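Local coordinates for A1 protein (Enterobacteria phage Qbeta, PDB 3RLK) that is a phage structural protein made by read-through of the coat-protein gene, and probably serves the virus particle during infection of its bacterial host, at residues A[26-31]-A[65-70]; A[155-160]-A[185-190]; A[32-37]-A[136-141]; A[72-77]-A[89-94]. All blocks are in the same frame, centred on the assembly; numbering follows the deposited sequence.

Contact 2, the pairing of two strands near the centre of the chain, lies between contacts 1 and 4, whose centres are about 9 and 10 Å from its own. Contacts 1 and 4 are joined directly where Arg92 N meets Leu70 O at 3.0 Å, and contact 4 meets the end of contact 2, where Arg89 N and Pro190 O are 2.9 Å apart. Contact 3 belongs to a different sheet, yet Phe32 reaches back to contact 2, its CZ lying 3.6 Å from Val188 CG2. Contacts 3 and 4 do not touch; their centres are about 25 Å apart on opposite sides of the chain's centre. All four are structural packing within one read-through domain.

Contact 1 of 4, residues A[26-31]-A[65-70]; sequences GKYTCP and VALKDL
Tyr28 and Leu67 both swing CG away from their own backbone N (chi1 176° and 178°), and the two side chains consequently run side by side, pointing the same way. The closest approach is between Tyr28 CD2 and Leu67 CB, at 3.8 Å, while Leu67 CD1 reaches over one face of the phenol ring, 4.1 Å from Tyr28 CE2. The hydroxyl at the far end of the ring is hydrogen-bonded to Val188 N of strand 183-188, which holds the ring by its tip as well.

At the base of the side chain the backbones come close without bonding directly: Tyr28 N lies 3.1 Å from Val65 O, but at a poor angle. A water makes the link instead, donating to Lys27 O at 3.1 Å and accepting from Leu67 N at 2.8 Å. Ala66 packs its CB on the CA of Gly26, and its own N is bound by Asp69 OD2 at 2.7 Å, the N-H arriving from above the carboxylate plane. Segment 26-31 is therefore joined to this turn by apolar packing and one bridging water; Ala66 N, Asp69 N and Leu70 N are satisfied within the turn, while Lys68 O goes to Arg92.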
loop_
_atom_site.group_PDB
_atom_site.type_symbol
_atom_site.label_atom_id
_atom_site.label_comp_id
_atom_site.label_asym_id
_atom_site.label_seq_id
_atom_site.Cartn_x
_atom_site.Cartn_y
_atom_site.Cartn_z
ATOM N N GLY A 26 15.300 1.056 -12.006
ATOM C CA GLY A 26 14.727 2.209 -12.775
ATOM C C GLY A 26 13.855 3.077 -11.903
ATOM O O GLY A 26 13.906 3.017 -10.666
ATOM N N LYS A 27 13.010 3.877 -12.539
ATOM C CA LYS A 27 12.057 4.752 -11.773
ATOM C C LYS A 27 10.653 4.478 -12.379
ATOM O O LYS A 27 10.503 3.997 -13.527
ATOM C CB LYS A 27 12.353 6.238 -11.997
ATOM C CG LYS A 27 13.811 6.711 -11.757
ATOM C CD LYS A 27 13.839 7.671 -10.577
ATOM C CE LYS A 27 15.262 8.032 -10.072
ATOM N NZ LYS A 27 15.807 7.035 -9.068
ATOM N N TYR A 28 9.632 4.795 -11.619
ATOM C CA TYR A 28 8.236 4.578 -12.058
ATOM C C TYR A 28 7.368 5.640 -11.368
ATOM O O TYR A 28 7.289 5.709 -10.119
ATOM C CB TYR A 28 7.818 3.183 -11.615
ATOM C CG TYR A 28 6.372 2.844 -11.907
ATOM C CD1 TYR A 28 5.402 2.812 -10.880
ATOM C CD2 TYR A 28 5.978 2.517 -13.195
ATOM C CE1 TYR A 28 4.105 2.474 -11.097
ATOM C CE2 TYR A 28 4.619 2.157 -13.451
ATOM C CZ TYR A 28 3.695 2.108 -12.418
ATOM O OH TYR A 28 2.403 1.780 -12.772
ATOM N N THR A 29 6.688 6.450 -12.175
ATOM C CA THR A 29 5.773 7.478 -11.646
ATOM C C THR A 29 4.509 6.836 -11.089
ATOM O O THR A 29 3.894 5.986 -11.778
ATOM C CB THR A 29 5.303 8.404 -12.774
ATOM O OG1 THR A 29 6.442 9.034 -13.412
ATOM C CG2 THR A 29 4.424 9.461 -12.219
ATOM N N CYS A 30 4.166 7.172 -9.846
ATOM C CA CYS A 30 2.946 6.692 -9.230
ATOM C C CYS A 30 1.774 7.017 -10.164
ATOM O O CYS A 30 1.587 8.180 -10.566
ATOM C CB CYS A 30 2.715 7.374 -7.891
ATOM S SG CYS A 30 1.334 6.662 -7.044
ATOM N N PRO A 31 1.026 6.008 -10.578
ATOM C CA PRO A 31 0.055 6.188 -11.630
ATOM C C PRO A 31 -1.310 6.701 -11.170
ATOM O O PRO A 31 -2.218 6.835 -11.974
ATOM C CB PRO A 31 -0.069 4.770 -12.209
ATOM C CG PRO A 31 0.253 3.884 -11.161
ATOM C CD PRO A 31 1.070 4.590 -10.118
ATOM N N VAL A 65 12.008 2.399 -8.224
ATOM C CA VAL A 65 12.064 1.034 -8.815
ATOM C C VAL A 65 11.504 1.159 -10.205
ATOM O O VAL A 65 10.658 2.091 -10.411
ATOM C CB VAL A 65 11.194 -0.023 -8.058
ATOM C CG1 VAL A 65 11.809 -0.389 -6.798
ATOM C CG2 VAL A 65 9.707 0.438 -7.853
ATOM N N ALA A 66 11.920 0.262 -11.135
ATOM C CA ALA A 66 11.251 0.121 -12.458
ATOM C C ALA A 66 10.007 -0.730 -12.252
ATOM O O ALA A 66 9.984 -1.626 -11.396
ATOM C CB ALA A 66 12.140 -0.537 -13.547
ATOM N N LEU A 67 8.964 -0.479 -13.048
ATOM C CA LEU A 67 7.832 -1.402 -12.978
ATOM C C LEU A 67 8.308 -2.827 -13.119
ATOM O O LEU A 67 7.846 -3.690 -12.336
ATOM C CB LEU A 67 6.824 -1.127 -14.086
ATOM C CG LEU A 67 5.618 -2.054 -14.149
ATOM C CD1 LEU A 67 4.746 -1.936 -12.894
ATOM C CD2 LEU A 67 4.846 -1.540 -15.370
ATOM N N LYS A 68 9.188 -3.102 -14.077
ATOM C CA LYS A 68 9.536 -4.535 -14.288
ATOM C C LYS A 68 10.179 -5.133 -13.021
ATOM O O LYS A 68 10.135 -6.363 -12.855
ATOM C CB LYS A 68 10.420 -4.779 -15.508
ATOM C CG LYS A 68 11.890 -4.289 -15.429
ATOM C CD LYS A 68 12.779 -4.917 -16.473
ATOM C CE LYS A 68 14.198 -5.046 -15.927
ATOM N NZ LYS A 68 14.911 -3.725 -15.918
ATOM N N ASP A 69 10.737 -4.306 -12.124
ATOM C CA ASP A 69 11.355 -4.887 -10.903
ATOM C C ASP A 69 10.371 -5.649 -10.016
ATOM O O ASP A 69 10.765 -6.577 -9.272
ATOM C CB ASP A 69 11.992 -3.802 -10.009
ATOM C CG ASP A 69 13.157 -3.119 -10.688
ATOM O OD1 ASP A 69 13.745 -3.817 -11.561
ATOM O OD2 ASP A 69 13.428 -1.916 -10.436
ATOM N N LEU A 70 9.103 -5.240 -10.097
ATOM C CA LEU A 70 8.059 -5.787 -9.234
ATOM C C LEU A 70 7.257 -6.887 -9.875
ATOM O O LEU A 70 6.347 -7.422 -9.205
ATOM C CB LEU A 70 7.106 -4.666 -8.811
ATOM C CG LEU A 70 7.769 -3.372 -8.341
ATOM C CD1 LEU A 70 6.739 -2.283 -8.075
ATOM C CD2 LEU A 70 8.642 -3.534 -7.059
HETATM O O HOH W 1 9.084 1.628 -14.859
#

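Contact 2 of 4, residues A[155-160]-A[185-190]; sequences VIVGFW and AVIVVP
Val155 and Ile187 are bound in both directions, Val155 N to Ile187 O and Ile187 N to Val155 O, each at 2.8 Å and each nearly straight. Two residues on, Val157 N gives a comparable bond to Ala185 O, while the return bond from Ala185 N to Val157 O is stretched to 3.3 Å. This is an antiparallel ladder in which two hydrogen-bonded pairs flank the non-hydrogen-bonded pair Ile156-Val186. It forms one half of a three-stranded antiparallel sheet, with strand 154-159 in the middle and strand 96-98 on its other side. The segments are clearly twisted against each other, their directions differing by 140°.

Packing follows from this register. Ile156 and Val186 stand side by side on one face, where helix 144-147 covers them, and Ile156 also touches helix 101-104. Val155, Val157, Ala185 and Ile187 occupy the other face. Here the CG1 of Ile187 takes the crowded position between backbone N and carbonyl carbon (chi1 63°), which sets it 3.9 Å from Val155 CB and carries CD1 across to 4.0 Å from Val157 CG2. Beyond the regular strand, Val189 turns back toward the pair and crosses Val155 at an angle, with its CG1 3.8 Å from Val155 CG2.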
loop_
_atom_site.group_PDB
_atom_site.type_symbol
_atom_site.label_atom_id
_atom_site.label_comp_id
_atom_site.label_asym_id
_atom_site.label_seq_id
_atom_site.Cartn_x
_atom_site.Cartn_y
_atom_site.Cartn_z
ATOM N N VAL A 155 -2.336 -1.987 -7.809
ATOM C CA VAL A 155 -1.776 -2.862 -6.795
ATOM C C VAL A 155 -0.782 -2.088 -5.891
ATOM O O VAL A 155 0.079 -1.299 -6.363
ATOM C CB VAL A 155 -1.026 -4.017 -7.524
ATOM C CG1 VAL A 155 -0.430 -5.027 -6.566
ATOM C CG2 VAL A 155 -1.964 -4.695 -8.461
ATOM N N ILE A 156 -0.939 -2.329 -4.589
ATOM C CA ILE A 156 0.023 -1.827 -3.625
ATOM C C ILE A 156 0.983 -3.015 -3.409
ATOM O O ILE A 156 0.558 -4.113 -2.918
ATOM C CB ILE A 156 -0.651 -1.455 -2.283
ATOM C CG1 ILE A 156 -1.796 -0.430 -2.491
ATOM C CG2 ILE A 156 0.405 -0.869 -1.297
ATOM C CD1 ILE A 156 -2.825 -0.388 -1.389
ATOM N N VAL A 157 2.252 -2.732 -3.679
ATOM C CA VAL A 157 3.307 -3.747 -3.598
ATOM C C VAL A 157 4.168 -3.494 -2.376
ATOM O O VAL A 157 4.815 -2.474 -2.248
ATOM C CB VAL A 157 4.220 -3.794 -4.876
ATOM C CG1 VAL A 157 5.186 -4.989 -4.761
ATOM C CG2 VAL A 157 3.383 -3.992 -6.159
ATOM N N GLY A 158 4.187 -4.463 -1.483
ATOM C CA GLY A 158 5.134 -4.420 -0.376
ATOM C C GLY A 158 6.250 -5.464 -0.488
ATOM O O GLY A 158 6.366 -6.153 -1.493
ATOM N N PHE A 159 7.140 -5.481 0.498
ATOM C CA PHE A 159 8.205 -6.443 0.473
ATOM C C PHE A 159 8.366 -6.988 1.875
ATOM O O PHE A 159 8.531 -6.241 2.834
ATOM C CB PHE A 159 9.503 -5.883 -0.103
ATOM C CG PHE A 159 10.650 -6.895 -0.131
ATOM C CD1 PHE A 159 10.982 -7.589 -1.296
ATOM C CD2 PHE A 159 11.414 -7.102 1.046
ATOM C CE1 PHE A 159 11.991 -8.550 -1.273
ATOM C CE2 PHE A 159 12.437 -8.082 1.091
ATOM C CZ PHE A 159 12.738 -8.771 -0.056
ATOM N N TRP A 160 8.253 -8.321 1.986
ATOM C CA TRP A 160 8.214 -9.000 3.287
ATOM C C TRP A 160 9.635 -9.135 3.822
ATOM O O TRP A 160 10.538 -9.833 3.192
ATOM C CB TRP A 160 7.584 -10.407 3.130
ATOM C CG TRP A 160 7.345 -11.005 4.424
ATOM C CD1 TRP A 160 8.141 -11.900 5.083
ATOM C CD2 TRP A 160 6.222 -10.773 5.262
ATOM N NE1 TRP A 160 7.567 -12.237 6.280
ATOM C CE2 TRP A 160 6.413 -11.526 6.436
ATOM C CE3 TRP A 160 5.091 -9.932 5.165
ATOM C CZ2 TRP A 160 5.500 -11.530 7.460
ATOM C CZ3 TRP A 160 4.162 -9.946 6.192
ATOM C CH2 TRP A 160 4.408 -10.711 7.354
ATOM N N ALA A 185 5.905 0.328 -3.602
ATOM C CA ALA A 185 5.334 1.089 -4.732
ATOM C C ALA A 185 3.850 0.807 -4.919
ATOM O O ALA A 185 3.320 -0.180 -4.384
ATOM C CB ALA A 185 6.095 0.812 -6.039
ATOM N N VAL A 186 3.163 1.695 -5.658
ATOM C CA VAL A 186 1.768 1.442 -6.059
ATOM C C VAL A 186 1.878 1.415 -7.567
ATOM O O VAL A 186 2.484 2.352 -8.213
ATOM C CB VAL A 186 0.756 2.603 -5.637
ATOM C CG1 VAL A 186 -0.612 2.392 -6.350
ATOM C CG2 VAL A 186 0.514 2.637 -4.142
ATOM N N ILE A 187 1.327 0.355 -8.176
ATOM C CA ILE A 187 1.431 0.208 -9.635
ATOM C C ILE A 187 0.067 -0.028 -10.263
ATOM O O ILE A 187 -0.893 -0.390 -9.555
ATOM C CB ILE A 187 2.414 -0.986 -10.072
ATOM C CG1 ILE A 187 1.820 -2.309 -9.560
ATOM C CG2 ILE A 187 3.784 -0.812 -9.387
ATOM C CD1 ILE A 187 2.613 -3.584 -10.051
ATOM N N VAL A 188 0.037 0.124 -11.589
ATOM C CA VAL A 188 -1.007 -0.492 -12.407
ATOM C C VAL A 188 -0.440 -1.809 -13.033
ATOM O O VAL A 188 0.507 -1.780 -13.816
ATOM C CB VAL A 188 -1.588 0.490 -13.456
ATOM C CG1 VAL A 188 -2.555 -0.274 -14.387
ATOM C CG2 VAL A 188 -2.416 1.666 -12.780
ATOM N N VAL A 189 -0.943 -2.975 -12.601
ATOM C CA VAL A 189 -0.359 -4.226 -13.137
ATOM C C VAL A 189 -0.747 -4.412 -14.621
ATOM O O VAL A 189 -1.937 -4.415 -14.959
ATOM C CB VAL A 189 -0.685 -5.450 -12.266
ATOM C CG1 VAL A 189 -2.191 -5.667 -12.165
ATOM C CG2 VAL A 189 0.044 -6.716 -12.759
ATOM N N PRO A 190 0.243 -4.575 -15.509
ATOM C CA PRO A 190 -0.089 -4.828 -16.960
ATOM C C PRO A 190 -0.865 -6.105 -17.205
ATOM O O PRO A 190 -0.621 -7.139 -16.571
ATOM C CB PRO A 190 1.267 -4.985 -17.640
ATOM C CG PRO A 190 2.256 -4.366 -16.638
ATOM C CD PRO A 190 1.687 -4.680 -15.262
#

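Contact 3 of 4, residues A[32-37]-A[136-141]; sequences FAIWSL and KSINAY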
loop_
_atom_site.group_PDB
_atom_site.type_symbol
_atom_site.label_atom_id
_atom_site.label_comp_id
_atom_site.label_asym_id
_atom_site.label_seq_id
_atom_site.Cartn_x
_atom_site.Cartn_y
_atom_site.Cartn_z
ATOM N N PHE A 32 -1.454 7.008 -9.891
ATOM C CA PHE A 32 -2.658 7.615 -9.367
ATOM C C PHE A 32 -2.303 8.927 -8.732
ATOM O O PHE A 32 -1.107 9.189 -8.475
ATOM C CB PHE A 32 -3.307 6.700 -8.327
ATOM C CG PHE A 32 -3.743 5.384 -8.905
ATOM C CD1 PHE A 32 -4.893 5.295 -9.671
ATOM C CD2 PHE A 32 -2.952 4.239 -8.725
ATOM C CE1 PHE A 32 -5.273 4.083 -10.284
ATOM C CE2 PHE A 32 -3.295 3.039 -9.331
ATOM C CZ PHE A 32 -4.500 2.953 -10.096
ATOM N N ALA A 33 -3.326 9.774 -8.563
ATOM C CA ALA A 33 -3.126 11.061 -7.942
ATOM C C ALA A 33 -2.510 10.863 -6.563
ATOM O O ALA A 33 -2.848 9.922 -5.767
ATOM C CB ALA A 33 -4.447 11.802 -7.816
ATOM N N ILE A 34 -1.591 11.758 -6.238
ATOM C CA ILE A 34 -1.010 11.776 -4.885
ATOM C C ILE A 34 -1.289 13.120 -4.100
ATOM O O ILE A 34 -1.518 14.125 -4.756
ATOM C CB ILE A 34 0.445 11.407 -4.899
ATOM C CG1 ILE A 34 1.243 12.391 -5.757
ATOM C CG2 ILE A 34 0.634 9.936 -5.378
ATOM C CD1 ILE A 34 2.795 12.368 -5.354
ATOM N N TRP A 35 -1.244 13.067 -2.737
ATOM C CA TRP A 35 -1.888 14.102 -1.913
ATOM C C TRP A 35 -1.065 14.352 -0.699
ATOM O O TRP A 35 -0.282 13.488 -0.308
ATOM C CB TRP A 35 -3.240 13.601 -1.414
ATOM C CG TRP A 35 -4.111 13.183 -2.559
ATOM C CD1 TRP A 35 -4.103 11.940 -3.196
ATOM C CD2 TRP A 35 -5.067 14.001 -3.246
ATOM N NE1 TRP A 35 -5.033 11.954 -4.215
ATOM C CE2 TRP A 35 -5.640 13.195 -4.251
ATOM C CE3 TRP A 35 -5.549 15.342 -3.063
ATOM C CZ2 TRP A 35 -6.662 13.667 -5.086
ATOM C CZ3 TRP A 35 -6.575 15.803 -3.908
ATOM C CH2 TRP A 35 -7.087 14.987 -4.920
ATOM N N SER A 36 -1.299 15.537 -0.096
ATOM C CA SER A 36 -0.758 15.870 1.246
ATOM C C SER A 36 -1.990 15.985 2.151
ATOM O O SER A 36 -2.962 16.706 1.803
ATOM C CB SER A 36 0.036 17.194 1.203
ATOM O OG SER A 36 0.477 17.581 2.492
ATOM N N LEU A 37 -1.999 15.264 3.278
ATOM C CA LEU A 37 -3.032 15.345 4.266
ATOM C C LEU A 37 -2.437 15.869 5.610
ATOM O O LEU A 37 -1.901 15.101 6.363
ATOM C CB LEU A 37 -3.659 13.947 4.460
ATOM C CG LEU A 37 -4.809 13.610 3.518
ATOM C CD1 LEU A 37 -4.302 13.360 2.100
ATOM C CD2 LEU A 37 -5.500 12.319 4.147
ATOM N N LYS A 136 5.690 6.160 2.039
ATOM C CA LYS A 136 6.945 6.727 2.583
ATOM C C LYS A 136 7.971 6.990 1.536
ATOM O O LYS A 136 8.631 8.031 1.590
ATOM C CB LYS A 136 7.489 5.728 3.608
ATOM C CG LYS A 136 8.869 6.079 4.227
ATOM C CD LYS A 136 8.894 7.496 4.848
ATOM C CE LYS A 136 10.121 7.657 5.798
ATOM N NZ LYS A 136 10.166 9.055 6.414
ATOM N N SER A 137 8.076 6.063 0.565
ATOM C CA SER A 137 8.988 6.171 -0.580
ATOM C C SER A 137 8.915 7.521 -1.261
ATOM O O SER A 137 9.947 8.074 -1.692
ATOM C CB SER A 137 8.627 5.082 -1.604
ATOM O OG SER A 137 8.966 3.838 -1.013
ATOM N N ILE A 138 7.708 8.053 -1.359
ATOM C CA ILE A 138 7.557 9.386 -1.963
ATOM C C ILE A 138 6.987 10.435 -1.005
ATOM O O ILE A 138 6.656 11.575 -1.442
ATOM C CB ILE A 138 6.734 9.288 -3.345
ATOM C CG1 ILE A 138 5.321 8.727 -3.057
ATOM C CG2 ILE A 138 7.473 8.368 -4.362
ATOM C CD1 ILE A 138 4.334 8.747 -4.239
ATOM N N ASN A 139 6.893 10.097 0.299
ATOM C CA ASN A 139 6.270 10.927 1.362
ATOM C C ASN A 139 4.998 11.647 0.888
ATOM O O ASN A 139 4.924 12.884 0.890
ATOM C CB ASN A 139 7.310 11.963 1.875
ATOM C CG ASN A 139 6.824 12.767 3.080
ATOM O OD1 ASN A 139 6.243 12.229 4.019
ATOM N ND2 ASN A 139 7.164 14.074 3.086
ATOM N N ALA A 140 3.981 10.869 0.522
ATOM C CA ALA A 140 2.768 11.430 -0.013
ATOM C C ALA A 140 1.749 10.325 0.195
ATOM O O ALA A 140 2.098 9.136 0.480
ATOM C CB ALA A 140 2.912 11.820 -1.500
ATOM N N TYR A 141 0.510 10.685 -0.056
ATOM C CA TYR A 141 -0.635 9.810 0.236
ATOM C C TYR A 141 -1.333 9.469 -1.076
ATOM O O TYR A 141 -1.365 10.254 -2.013
ATOM C CB TYR A 141 -1.624 10.546 1.132
ATOM C CG TYR A 141 -1.167 10.655 2.523
ATOM C CD1 TYR A 141 -1.506 9.665 3.460
ATOM C CD2 TYR A 141 -0.361 11.710 2.906
ATOM C CE1 TYR A 141 -1.004 9.757 4.837
ATOM C CE2 TYR A 141 0.112 11.834 4.242
ATOM C CZ TYR A 141 -0.220 10.869 5.177
ATOM O OH TYR A 141 0.266 11.025 6.465
#
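The ring of Tyr141 carries Leu37 CB over one face, 4.2 Å above the plane and displaced toward the rim, and receives Trp35 O at its edge, in plane, 3.7 Å from Tyr141 CD2. The exchange is reciprocal: Tyr141 O lies in the plane of the Trp35 indole, at its edge, 3.4 Å from Trp35 CD1. The indole itself leads away from Tyr141, because chi1 of -56° sets its CG anti to the carbonyl carbon; there it meets Phe132 edge-to-face and rests on Ala55 and Glu57 of strand 52-58.

The same two carbonyls serve the backbone. Tyr141 N binds Trp35 O at 2.9 Å, in the carbonyl plane, whereas the bond from Trp35 N to Tyr141 O is weak, its N-H pointing well off the line. Together they make an antiparallel hydrogen-bonded pair, by which strand 34-38 is joined to strand 140-143 in a six-stranded mixed sheet, consistent with the beta-barrel character of this domain. Strand 140-143 enters from a G1 beta bulge, Asn139 and Ala140 both facing Leu135 of the preceding strand.

Apolar groups fill in around the pair. Leu37 CD1 reaches Tyr141 CB at 4.0 Å. Next to the bulge, Ile34 CD1 touches Ala140 CB at 3.9 Å and, with Ile34 CG2, packs on Ile138 CD1. Ile138 extends the patch to Phe63 of strand 62-63, and Ala140 rests on Leu58.

Contact 4 of 4, residues A[72-77]-A[89-94]; sequences GNTKWR and RGCRGN
Trp76 swings its CG anti to its own carbonyl carbon (chi1 -64°), and from CB outward the side chain heads for strand 90-91. Along the pyrrole edge, CD1 passes 3.7 Å from Arg89 O, and NE1 donates to that same oxygen at 2.9 Å, straight, in the ring plane and onto a carbonyl lone pair. This bond fixes the rotation of the indole. At the ring junction, CE2 lies 3.6 Å from Cys91 N, which stands over the face. The six-membered ring then receives Cys91 CB almost exactly above its centre, 3.4 Å from the centroid, in a CH-pi contact. At the outer rim, Cys91 SG comes within 3.6 Å of CZ3, a sulfur-aromatic contact made over the same face.

The backbones are bonded as well. Thr74 N and Thr74 OG1 both donate to Cys91 O, the hydroxyl at only 2.6 Å and from above the carbonyl plane; Cys91 N returns a bond to Thr74 O. Gly72 N donates to Gly90 O from above the plane of that carbonyl, and Gly72 CA lies 3.9 Å from Arg92 CA. The two segments form a short antiparallel pairing at the surface, Gly72 with Gly90 in strands 71-72 and 90-91, and Thr74 with Cys91 just beyond strand 71-72. Strand 96-98 lies alongside, where Trp76 touches Asp98 and Cys91 touches Tyr96, while Leu71 of strand 71-72 packs against both Trp76 and Arg89.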
loop_
_atom_site.group_PDB
_atom_site.type_symbol
_atom_site.label_atom_id
_atom_site.label_comp_id
_atom_site.label_asym_id
_atom_site.label_seq_id
_atom_site.Cartn_x
_atom_site.Cartn_y
_atom_site.Cartn_z
ATOM N N GLY A 72 6.878 -10.497 -12.434
ATOM C CA GLY A 72 7.586 -11.737 -12.718
ATOM C C GLY A 72 6.568 -12.779 -13.006
ATOM O O GLY A 72 5.493 -12.461 -13.556
ATOM N N ASN A 73 6.900 -14.027 -12.658
ATOM C CA ASN A 73 5.967 -15.113 -12.939
ATOM C C ASN A 73 5.261 -15.833 -11.773
ATOM O O ASN A 73 4.692 -16.951 -11.938
ATOM C CB ASN A 73 6.639 -16.142 -13.908
ATOM C CG ASN A 73 7.797 -16.872 -13.252
ATOM O OD1 ASN A 73 8.037 -16.713 -12.062
ATOM N ND2 ASN A 73 8.515 -17.655 -14.011
ATOM N N THR A 74 5.270 -15.217 -10.597
ATOM C CA THR A 74 4.606 -15.817 -9.454
ATOM C C THR A 74 3.176 -15.234 -9.245
ATOM O O THR A 74 2.820 -14.198 -9.843
ATOM C CB THR A 74 5.479 -15.681 -8.210
ATOM O OG1 THR A 74 5.479 -14.314 -7.780
ATOM C CG2 THR A 74 6.925 -16.150 -8.476
ATOM N N LYS A 75 2.356 -15.894 -8.429
ATOM C CA LYS A 75 0.988 -15.424 -8.311
ATOM C C LYS A 75 0.821 -14.231 -7.329
ATOM O O LYS A 75 1.407 -14.234 -6.274
ATOM C CB LYS A 75 0.022 -16.581 -8.077
ATOM C CG LYS A 75 0.002 -17.255 -6.788
ATOM C CD LYS A 75 -1.162 -18.285 -6.932
ATOM C CE LYS A 75 -1.495 -19.117 -5.671
ATOM N NZ LYS A 75 -2.121 -20.414 -6.096
ATOM N N TRP A 76 -0.000 -13.239 -7.686
ATOM C CA TRP A 76 -0.387 -12.225 -6.717
ATOM C C TRP A 76 -1.329 -12.885 -5.707
ATOM O O TRP A 76 -2.073 -13.828 -6.088
ATOM C CB TRP A 76 -1.195 -11.117 -7.424
ATOM C CG TRP A 76 -0.393 -10.420 -8.412
ATOM C CD1 TRP A 76 -0.466 -10.556 -9.808
ATOM C CD2 TRP A 76 0.572 -9.425 -8.149
ATOM N NE1 TRP A 76 0.448 -9.724 -10.389
ATOM C CE2 TRP A 76 1.116 -9.023 -9.409
ATOM C CE3 TRP A 76 1.073 -8.850 -6.974
ATOM C CZ2 TRP A 76 2.090 -8.032 -9.517
ATOM C CZ3 TRP A 76 2.073 -7.867 -7.073
ATOM C CH2 TRP A 76 2.579 -7.474 -8.337
ATOM N N ARG A 77 -1.333 -12.388 -4.451
ATOM C CA ARG A 77 -2.311 -12.814 -3.438
ATOM C C ARG A 77 -3.740 -12.500 -3.923
ATOM O O ARG A 77 -4.621 -13.289 -3.692
ATOM C CB ARG A 77 -2.041 -12.145 -2.055
ATOM C CG ARG A 77 -0.932 -12.770 -1.250
ATOM C CD ARG A 77 -1.375 -14.067 -0.596
ATOM N NE ARG A 77 -0.344 -14.475 0.349
ATOM C CZ ARG A 77 0.694 -15.231 0.009
ATOM N NH1 ARG A 77 0.791 -15.642 -1.258
ATOM N NH2 ARG A 77 1.625 -15.582 0.906
ATOM N N ARG A 89 0.196 -9.860 -15.880
ATOM C CA ARG A 89 1.582 -10.156 -15.569
ATOM C C ARG A 89 1.613 -10.514 -14.035
ATOM O O ARG A 89 0.829 -9.970 -13.226
ATOM C CB ARG A 89 2.514 -8.980 -15.989
ATOM C CG ARG A 89 4.028 -9.288 -15.862
ATOM C CD ARG A 89 4.653 -10.272 -16.900
ATOM N NE ARG A 89 4.557 -11.689 -16.570
ATOM C CZ ARG A 89 5.425 -12.616 -17.033
ATOM N NH1 ARG A 89 5.313 -13.921 -16.727
ATOM N NH2 ARG A 89 6.461 -12.239 -17.794
ATOM N N GLY A 90 2.429 -11.510 -13.721
ATOM C CA GLY A 90 2.621 -11.947 -12.365
ATOM C C GLY A 90 3.506 -11.022 -11.537
ATOM O O GLY A 90 4.034 -9.988 -11.990
ATOM N N CYS A 91 3.633 -11.449 -10.287
ATOM C CA CYS A 91 4.467 -10.790 -9.335
ATOM C C CYS A 91 5.882 -11.306 -9.400
ATOM O O CYS A 91 6.120 -12.532 -9.632
ATOM C CB CYS A 91 3.832 -10.991 -7.965
ATOM S SG CYS A 91 4.713 -10.262 -6.473
ATOM N N ARG A 92 6.835 -10.390 -9.108
ATOM C CA ARG A 92 8.231 -10.758 -8.999
ATOM C C ARG A 92 8.409 -11.859 -7.913
ATOM O O ARG A 92 9.217 -12.781 -8.040
ATOM C CB ARG A 92 9.100 -9.538 -8.636
ATOM C CG ARG A 92 10.564 -9.895 -8.364
ATOM C CD ARG A 92 11.208 -10.585 -9.580
ATOM N NE ARG A 92 11.284 -9.593 -10.677
ATOM C CZ ARG A 92 12.383 -9.274 -11.382
ATOM N NH1 ARG A 92 13.537 -9.937 -11.192
ATOM N NH2 ARG A 92 12.292 -8.344 -12.380
ATOM N N GLY A 93 7.611 -11.761 -6.866
ATOM C CA GLY A 93 7.734 -12.655 -5.728
ATOM C C GLY A 93 9.101 -12.468 -5.101
ATOM O O GLY A 93 9.689 -11.339 -5.083
ATOM N N ASN A 94 9.636 -13.586 -4.611
ATOM C CA ASN A 94 10.825 -13.599 -3.741
ATOM C C ASN A 94 10.866 -12.444 -2.704
ATOM O O ASN A 94 11.891 -11.722 -2.543
ATOM C CB ASN A 94 12.122 -13.647 -4.553
ATOM C CG ASN A 94 13.302 -14.307 -3.761
ATOM O OD1 ASN A 94 13.225 -15.475 -3.320
ATOM N ND2 ASN A 94 14.387 -13.577 -3.623
HETATM O O HOH W 2 9.047 -14.030 -10.631
#